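Local structure of glutathione transferase o1 (Bombyx mori, 3RBT) at residues A[150-155]-A[202-207]; A[175-180]-A[215-220]; A[135-140]-A[186-191]. The protein belongs to the Omega class of glutathione transferases, a family generally linked to glutathione conjugation and to glutathione-dependent reduction of dehydroascorbate. All coordinates share one frame; numbering follows the deposited sequence.

Contact 1. Residues A[150-155]-A[202-207]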
# COMPACT_ATOMS: atom_id res chain seq x y z
N GLN A 150 -6.27 -19.45 -7.21
CA GLN A 150 -5.74 -19.42 -5.84
C GLN A 150 -6.24 -18.23 -5.03
O GLN A 150 -6.57 -18.37 -3.85
CB GLN A 150 -4.21 -19.41 -5.86
CG GLN A 150 -3.59 -20.72 -6.33
CD GLN A 150 -3.70 -21.83 -5.30
OE1 GLN A 150 -4.44 -22.80 -5.49
NE2 GLN A 150 -2.96 -21.68 -4.20
N THR A 151 -6.28 -17.05 -5.66
CA THR A 151 -6.79 -15.85 -5.01
C THR A 151 -8.29 -15.96 -4.77
O THR A 151 -8.78 -15.58 -3.71
CB THR A 151 -6.47 -14.58 -5.83
OG1 THR A 151 -5.07 -14.56 -6.16
CG2 THR A 151 -6.81 -13.32 -5.04
N LEU A 152 -9.02 -16.50 -5.75
CA LEU A 152 -10.46 -16.70 -5.60
C LEU A 152 -10.82 -17.62 -4.43
O LEU A 152 -11.85 -17.41 -3.78
CB LEU A 152 -11.11 -17.18 -6.91
CG LEU A 152 -11.16 -16.22 -8.11
CD1 LEU A 152 -11.80 -16.90 -9.33
CD2 LEU A 152 -11.88 -14.91 -7.78
N GLU A 153 -9.98 -18.61 -4.15
CA GLU A 153 -10.20 -19.50 -2.99
C GLU A 153 -10.13 -18.72 -1.68
O GLU A 153 -10.93 -18.95 -0.77
CB GLU A 153 -9.22 -20.69 -2.97
CG GLU A 153 -9.76 -21.92 -2.18
CD GLU A 153 -8.82 -23.13 -2.18
OE1 GLU A 153 -9.27 -24.25 -2.53
OE2 GLU A 153 -7.63 -22.98 -1.81
N ILE A 154 -9.18 -17.79 -1.59
CA ILE A 154 -9.01 -16.95 -0.40
C ILE A 154 -10.25 -16.07 -0.19
O ILE A 154 -10.78 -16.00 0.92
CB ILE A 154 -7.71 -16.08 -0.51
CG1 ILE A 154 -6.47 -16.97 -0.31
CG2 ILE A 154 -7.72 -14.92 0.50
CD1 ILE A 154 -5.19 -16.39 -0.91
N PHE A 155 -10.70 -15.43 -1.25
CA PHE A 155 -11.86 -14.54 -1.17
C PHE A 155 -13.19 -15.26 -0.96
O PHE A 155 -14.11 -14.70 -0.38
CB PHE A 155 -11.90 -13.59 -2.38
CG PHE A 155 -10.98 -12.41 -2.23
CD1 PHE A 155 -11.48 -11.18 -1.84
CD2 PHE A 155 -9.60 -12.55 -2.42
CE1 PHE A 155 -10.63 -10.08 -1.67
CE2 PHE A 155 -8.74 -11.45 -2.25
CZ PHE A 155 -9.26 -10.22 -1.88
N SER A 202 -18.09 -22.65 -10.31
CA SER A 202 -18.79 -23.52 -9.36
C SER A 202 -17.96 -23.84 -8.11
O SER A 202 -18.50 -24.26 -7.09
CB SER A 202 -19.23 -24.81 -10.06
OG SER A 202 -19.70 -25.78 -9.13
N LEU A 203 -16.64 -23.64 -8.21
CA LEU A 203 -15.72 -23.83 -7.09
C LEU A 203 -15.90 -22.77 -6.00
O LEU A 203 -15.54 -23.00 -4.84
CB LEU A 203 -14.26 -23.82 -7.58
CG LEU A 203 -13.72 -25.06 -8.30
CD1 LEU A 203 -12.60 -24.70 -9.26
CD2 LEU A 203 -13.27 -26.13 -7.30
N PHE A 204 -16.45 -21.63 -6.38
CA PHE A 204 -16.62 -20.50 -5.46
C PHE A 204 -18.06 -20.02 -5.46
O PHE A 204 -18.38 -19.00 -6.09
CB PHE A 204 -15.66 -19.37 -5.84
CG PHE A 204 -14.32 -19.86 -6.31
CD1 PHE A 204 -13.40 -20.39 -5.40
CD2 PHE A 204 -13.98 -19.82 -7.66
CE1 PHE A 204 -12.17 -20.86 -5.83
CE2 PHE A 204 -12.75 -20.29 -8.10
CZ PHE A 204 -11.84 -20.81 -7.18
N PRO A 205 -18.95 -20.76 -4.76
CA PRO A 205 -20.39 -20.52 -4.83
C PRO A 205 -20.84 -19.20 -4.21
O PRO A 205 -21.69 -18.52 -4.79
CB PRO A 205 -20.99 -21.73 -4.08
CG PRO A 205 -19.91 -22.19 -3.18
CD PRO A 205 -18.62 -21.90 -3.88
N ASN A 206 -20.27 -18.84 -3.07
CA ASN A 206 -20.59 -17.55 -2.43
C ASN A 206 -20.03 -16.35 -3.22
O ASN A 206 -20.71 -15.33 -3.37
CB ASN A 206 -20.11 -17.53 -0.97
CG ASN A 206 -20.87 -18.54 -0.10
OD1 ASN A 206 -22.08 -18.72 -0.26
ND2 ASN A 206 -20.17 -19.17 0.83
N PHE A 207 -18.82 -16.49 -3.74
CA PHE A 207 -18.20 -15.45 -4.57
C PHE A 207 -18.99 -15.25 -5.85
O PHE A 207 -19.28 -14.12 -6.23
CB PHE A 207 -16.74 -15.80 -4.90
CG PHE A 207 -15.90 -14.61 -5.27
CD1 PHE A 207 -15.34 -13.81 -4.29
CD2 PHE A 207 -15.66 -14.30 -6.61
CE1 PHE A 207 -14.56 -12.70 -4.62
CE2 PHE A 207 -14.88 -13.20 -6.96
CZ PHE A 207 -14.33 -12.40 -5.96

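Contact 2. Residues A[175-180]-A[215-220]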
# COMPACT_ATOMS: atom_id res chain seq x y z
N LEU A 175 -13.98 -2.58 0.01
CA LEU A 175 -13.37 -3.80 -0.54
C LEU A 175 -14.12 -4.31 -1.80
O LEU A 175 -13.50 -4.59 -2.82
CB LEU A 175 -13.25 -4.90 0.53
CG LEU A 175 -12.58 -6.22 0.12
CD1 LEU A 175 -11.13 -6.01 -0.38
CD2 LEU A 175 -12.62 -7.23 1.26
N ASP A 176 -15.45 -4.39 -1.72
CA ASP A 176 -16.26 -4.76 -2.88
C ASP A 176 -15.91 -3.99 -4.16
O ASP A 176 -15.67 -4.59 -5.20
CB ASP A 176 -17.74 -4.60 -2.55
CG ASP A 176 -18.16 -5.46 -1.39
OD1 ASP A 176 -18.40 -6.67 -1.58
OD2 ASP A 176 -18.23 -4.91 -0.27
N TYR A 177 -15.88 -2.66 -4.08
CA TYR A 177 -15.60 -1.84 -5.26
C TYR A 177 -14.13 -1.88 -5.70
O TYR A 177 -13.84 -1.80 -6.89
CB TYR A 177 -16.06 -0.39 -5.06
CG TYR A 177 -17.57 -0.21 -4.96
CD1 TYR A 177 -18.15 0.36 -3.83
CD2 TYR A 177 -18.40 -0.60 -6.00
CE1 TYR A 177 -19.53 0.54 -3.75
CE2 TYR A 177 -19.78 -0.42 -5.93
CZ TYR A 177 -20.33 0.14 -4.79
OH TYR A 177 -21.70 0.30 -4.72
N MET A 178 -13.21 -1.99 -4.73
CA MET A 178 -11.77 -2.09 -5.04
C MET A 178 -11.46 -3.33 -5.89
O MET A 178 -10.59 -3.30 -6.76
CB MET A 178 -10.93 -2.14 -3.75
CG MET A 178 -10.82 -0.80 -2.98
SD MET A 178 -10.43 0.64 -4.00
CE MET A 178 -8.66 0.57 -4.05
N VAL A 179 -12.19 -4.40 -5.62
CA VAL A 179 -11.95 -5.71 -6.19
C VAL A 179 -12.73 -5.92 -7.51
O VAL A 179 -12.28 -6.66 -8.40
CB VAL A 179 -12.33 -6.77 -5.11
CG1 VAL A 179 -13.07 -7.93 -5.65
CG2 VAL A 179 -11.09 -7.17 -4.29
N TRP A 180 -13.86 -5.23 -7.63
CA TRP A 180 -14.79 -5.47 -8.73
C TRP A 180 -14.23 -5.36 -10.16
O TRP A 180 -14.51 -6.23 -10.98
CB TRP A 180 -16.07 -4.62 -8.61
CG TRP A 180 -17.07 -5.01 -9.66
CD1 TRP A 180 -17.48 -4.28 -10.72
CD2 TRP A 180 -17.73 -6.28 -9.76
NE1 TRP A 180 -18.38 -5.00 -11.48
CE2 TRP A 180 -18.54 -6.23 -10.91
CE3 TRP A 180 -17.71 -7.46 -9.00
CZ2 TRP A 180 -19.35 -7.31 -11.31
CZ3 TRP A 180 -18.50 -8.53 -9.40
CH2 TRP A 180 -19.31 -8.45 -10.54
N GLN A 215 -23.38 -7.27 -10.01
CA GLN A 215 -23.82 -6.90 -11.36
C GLN A 215 -25.12 -6.08 -11.38
O GLN A 215 -25.36 -5.31 -12.32
CB GLN A 215 -23.94 -8.12 -12.26
CG GLN A 215 -22.59 -8.69 -12.70
CD GLN A 215 -22.73 -9.96 -13.50
OE1 GLN A 215 -22.43 -11.05 -13.01
NE2 GLN A 215 -23.21 -9.84 -14.74
N LEU A 216 -25.94 -6.23 -10.35
CA LEU A 216 -27.21 -5.52 -10.25
C LEU A 216 -27.10 -4.15 -9.58
O LEU A 216 -28.04 -3.35 -9.64
CB LEU A 216 -28.26 -6.38 -9.53
CG LEU A 216 -28.56 -7.76 -10.13
CD1 LEU A 216 -29.59 -8.52 -9.28
CD2 LEU A 216 -29.04 -7.65 -11.57
N ASP A 217 -25.94 -3.88 -8.98
CA ASP A 217 -25.67 -2.61 -8.28
C ASP A 217 -25.66 -1.44 -9.26
O ASP A 217 -24.98 -1.50 -10.30
CB ASP A 217 -24.33 -2.72 -7.53
CG ASP A 217 -24.14 -1.64 -6.48
OD1 ASP A 217 -24.96 -1.53 -5.54
OD2 ASP A 217 -23.14 -0.90 -6.57
N ASP A 218 -26.41 -0.39 -8.94
CA ASP A 218 -26.56 0.78 -9.81
C ASP A 218 -25.25 1.46 -10.18
O ASP A 218 -25.07 1.94 -11.30
CB ASP A 218 -27.51 1.79 -9.18
CG ASP A 218 -28.91 1.24 -9.00
OD1 ASP A 218 -29.76 1.48 -9.90
OD2 ASP A 218 -29.14 0.55 -7.99
N ILE A 219 -24.34 1.50 -9.21
CA ILE A 219 -23.00 2.05 -9.40
C ILE A 219 -22.18 1.18 -10.35
O ILE A 219 -21.54 1.69 -11.28
CB ILE A 219 -22.31 2.25 -8.02
CG1 ILE A 219 -23.08 3.29 -7.20
CG2 ILE A 219 -20.85 2.66 -8.19
CD1 ILE A 219 -23.08 3.01 -5.71
N VAL A 220 -22.19 -0.14 -10.13
CA VAL A 220 -21.52 -1.09 -11.01
C VAL A 220 -22.00 -0.93 -12.46
O VAL A 220 -21.20 -0.80 -13.40
CB VAL A 220 -21.73 -2.54 -10.53
CG1 VAL A 220 -21.44 -3.55 -11.66
CG2 VAL A 220 -20.88 -2.83 -9.30

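Contact 3. Residues A[135-140]-A[186-191]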
# COMPACT_ATOMS: atom_id res chain seq x y z
N GLU A 135 -1.36 -11.04 -17.17
CA GLU A 135 -0.66 -11.98 -18.03
C GLU A 135 -1.63 -12.71 -18.96
O GLU A 135 -1.32 -12.95 -20.14
CB GLU A 135 0.11 -12.98 -17.17
CG GLU A 135 0.86 -14.06 -17.95
CD GLU A 135 1.59 -15.03 -17.03
OE1 GLU A 135 1.96 -16.13 -17.50
OE2 GLU A 135 1.80 -14.71 -15.84
N CYS A 136 -2.80 -13.05 -18.42
CA CYS A 136 -3.84 -13.76 -19.16
C CYS A 136 -4.29 -12.97 -20.38
O CYS A 136 -4.28 -13.50 -21.49
CB CYS A 136 -5.04 -14.04 -18.24
SG CYS A 136 -6.33 -15.08 -18.97
N PHE A 137 -4.65 -11.70 -20.18
CA PHE A 137 -5.23 -10.89 -21.25
C PHE A 137 -4.16 -10.44 -22.24
O PHE A 137 -4.48 -9.96 -23.34
CB PHE A 137 -5.98 -9.67 -20.68
CG PHE A 137 -7.07 -10.02 -19.69
CD1 PHE A 137 -7.59 -11.32 -19.61
CD2 PHE A 137 -7.59 -9.05 -18.86
CE1 PHE A 137 -8.59 -11.63 -18.71
CE2 PHE A 137 -8.60 -9.34 -17.95
CZ PHE A 137 -9.10 -10.64 -17.87
N ASP A 138 -2.90 -10.62 -21.85
CA ASP A 138 -1.76 -10.24 -22.66
C ASP A 138 -1.37 -11.37 -23.63
O ASP A 138 -0.73 -11.11 -24.65
CB ASP A 138 -0.58 -9.90 -21.74
CG ASP A 138 0.23 -8.70 -22.23
OD1 ASP A 138 -0.33 -7.81 -22.91
OD2 ASP A 138 1.43 -8.64 -21.90
N THR A 139 -1.77 -12.60 -23.31
CA THR A 139 -1.28 -13.79 -24.02
C THR A 139 -2.38 -14.67 -24.64
O THR A 139 -2.29 -15.89 -24.60
CB THR A 139 -0.40 -14.66 -23.08
OG1 THR A 139 -1.18 -15.09 -21.96
CG2 THR A 139 0.83 -13.89 -22.58
N ASN A 140 -3.38 -14.03 -25.24
CA ASN A 140 -4.61 -14.72 -25.69
C ASN A 140 -5.17 -15.73 -24.66
O ASN A 140 -5.42 -16.90 -24.98
CB ASN A 140 -4.46 -15.36 -27.09
CG ASN A 140 -5.81 -15.66 -27.74
OD1 ASN A 140 -6.53 -14.75 -28.16
ND2 ASN A 140 -6.15 -16.94 -27.84
N LEU A 186 -13.13 -10.81 -15.61
CA LEU A 186 -13.00 -12.28 -15.65
C LEU A 186 -14.09 -12.98 -16.44
O LEU A 186 -13.84 -14.00 -17.08
CB LEU A 186 -12.91 -12.87 -14.24
CG LEU A 186 -11.67 -12.48 -13.43
CD1 LEU A 186 -11.70 -13.13 -12.05
CD2 LEU A 186 -10.38 -12.83 -14.18
N TYR A 187 -15.31 -12.42 -16.40
CA TYR A 187 -16.44 -12.98 -17.15
C TYR A 187 -16.16 -13.12 -18.66
O TYR A 187 -16.79 -13.93 -19.33
CB TYR A 187 -17.72 -12.15 -16.93
CG TYR A 187 -18.28 -12.19 -15.51
CD1 TYR A 187 -18.98 -13.30 -15.02
CD2 TYR A 187 -18.13 -11.09 -14.66
CE1 TYR A 187 -19.50 -13.31 -13.72
CE2 TYR A 187 -18.64 -11.10 -13.37
CZ TYR A 187 -19.32 -12.21 -12.90
OH TYR A 187 -19.82 -12.20 -11.62
N LEU A 188 -15.21 -12.35 -19.19
CA LEU A 188 -14.82 -12.47 -20.60
C LEU A 188 -14.35 -13.90 -20.92
O LEU A 188 -14.48 -14.36 -22.05
CB LEU A 188 -13.76 -11.44 -21.00
CG LEU A 188 -12.29 -11.56 -20.53
CD1 LEU A 188 -11.50 -12.55 -21.37
CD2 LEU A 188 -11.59 -10.21 -20.53
N LEU A 189 -13.84 -14.59 -19.90
CA LEU A 189 -13.27 -15.92 -20.05
C LEU A 189 -14.33 -16.94 -20.46
O LEU A 189 -14.00 -18.02 -20.96
CB LEU A 189 -12.58 -16.37 -18.76
CG LEU A 189 -11.14 -16.85 -18.95
CD1 LEU A 189 -10.17 -15.72 -18.66
CD2 LEU A 189 -10.82 -18.06 -18.06
N ARG A 190 -15.60 -16.60 -20.26
CA ARG A 190 -16.70 -17.45 -20.67
C ARG A 190 -16.86 -17.42 -22.19
O ARG A 190 -17.38 -18.36 -22.77
CB ARG A 190 -18.01 -17.04 -19.98
CG ARG A 190 -18.98 -18.21 -19.80
CD ARG A 190 -20.37 -17.77 -19.33
NE ARG A 190 -20.34 -16.95 -18.12
CZ ARG A 190 -21.22 -17.04 -17.12
NH1 ARG A 190 -22.20 -17.94 -17.18
NH2 ARG A 190 -21.11 -16.24 -16.06
N CYS A 191 -16.39 -16.34 -22.81
CA CYS A 191 -16.32 -16.25 -24.26
C CYS A 191 -15.17 -17.11 -24.82
O CYS A 191 -15.27 -17.63 -25.94
CB CYS A 191 -16.16 -14.79 -24.72
SG CYS A 191 -17.41 -13.64 -24.06

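Contact 1. Residues A[150-155]-A[202-207]
F207, whose ring meets L152 and F155, gives its backbone N-H to one carboxylate oxygen of E156, while the N-H of N206 goes to the other. One acidic side chain of helix 145-162 takes up two N-H groups in the first turn of helix 205-216. No hydrogen bond crosses between the segments; the contact is mainly apolar, the F204 ring also lying by the backbone of L152 and E153. F204, at the N-cap position, lays its ring flat on L152, whose CB stands 3.7 Å from the ring centroid, 13° off the normal, a CH-pi contact. CB of L203 covers the opposite face. L152 suits its place by branching to two targets: CD1 reaches CE2 of F204 at 3.7 Å, and CD2 reaches CE2 of F207 at 3.5 Å. The F207 ring is carried toward helix 145-162 by a CG anti to the backbone N (chi1 -158°), and its CE1 touches CB of F155 at 3.6 Å. With a serine in place of F204, L152 and L203 would probably face each other across a gap. Chemically, L152 and the aromatic rings supply the buried apolar grip, and E156, whose charge probably suits a helix start, the polar one.

Contact 2. Residues A[175-180]-A[215-220]
The indole of W180 carries V220 over one face and Q215 at its edge. CG2 of V220 sits 4.1 Å from the centroid of the five-membered ring, 21° off the normal and shifted toward the rim, a CH-pi contact, while its sister methyl CG1 approaches the corner of the pyrrole half obliquely, 3.4 Å from NE1 of W180. At the benzo end, CG of Q215 lies 3.8 Å from CZ2 of W180, near the ring plane. The indole N-H is hydrogen-bonded instead to E184, one turn along its own helix.

The Y177 ring is met at its edge by OD2 of D217 and by CG2 of V220, which thus reaches both aromatic rings. The Y177 hydroxyl donates to OD2 of D217 at 2.6 Å, a short bond arriving on the syn side and 22° out of the carboxylate plane. With CG anti to its backbone N (chi1 -164°), the N-cap residue D217 extends its carboxylate to the phenol. I219 flanks the bond, its CD1 3.2 Å from OH of Y177 and its CG2 4.0 Å from CE2 of Y177. Tyrosine suits the place because its ring packs on I219 and V220 while its hydroxyl reaches a carboxylate.

L43 and A47 also touch Y177, placing the contact where the all-helical C-terminal domain of the glutathione transferase fold meets helix 36-47 of the thioredoxin-like domain.

Contact 3. Residues A[135-140]-A[186-191]
The C-terminal part of helix 113-138 packs here against the type I beta turn from L186 to L189, which joins helix 174-186 to the short helix 189-192. F137 is the main bridge. CD2 of L188 lies over one face of the F137 ring, 3.9 Å from the centroid and 22° off the normal, a CH-pi contact displaced toward the rim. The same methyl is 3.7 Å from CZ of F137, and CD1 of L188 is 4.0 Å from CE1 of the same phenylalanine. L188 delivers both methyls with CG wedged between its backbone N and carbonyl carbon (chi1 73°), a less common choice for a leucine. L189 comes instead to the ring edge: its CD1 is 4.4 Å from CE1 of F137. That methyl also meets SG of C136 at 3.9 Å, where a small, weakly polar sulfur can pack against hydrocarbon without asking for a bond. L186 adds a looser touch through CD2.

Both segments lie in the all-helical C-terminal domain of the glutathione transferase fold. Around them, Y234 of helix 227-237 meets both F137 and L188, so that helix also packs on this pair.

Farther along the chain, T139 turns its hydroxyl back: OG1 of T139 donates to O of E135 at 2.8 Å, the donor tilted 30° from the carbonyl plane, which gives an oxygen that N of D138 reaches weakly a second and shorter bond. Beside it, D138 ties the segment to the C-terminal tail, its OD1 bonding the backbone N of A239 and its backbone O receiving NE of R238.

Helix 174-186 and the turn after it tie the three contacts together. Contacts 1 and 2, with centres about 17 Å apart, share helix 205-216 and meet where CE1 of F155 lies 3.9 Å from CG2 of V179. Contacts 2 and 3 have centres about 20 Å apart, yet Y187 bridges them: its CE2 packs 3.9 Å from CH2 of W180. Contacts 1 and 3 do not touch, their nearest atoms being about 5 Å apart. In every pair the segments alternate along the chain. Contact 2 borders the thioredoxin-like domain, which binds glutathione in this family, and R40 there bonds the carbonyl of M178; contacts 1 and 3 join helices of the C-terminal domain.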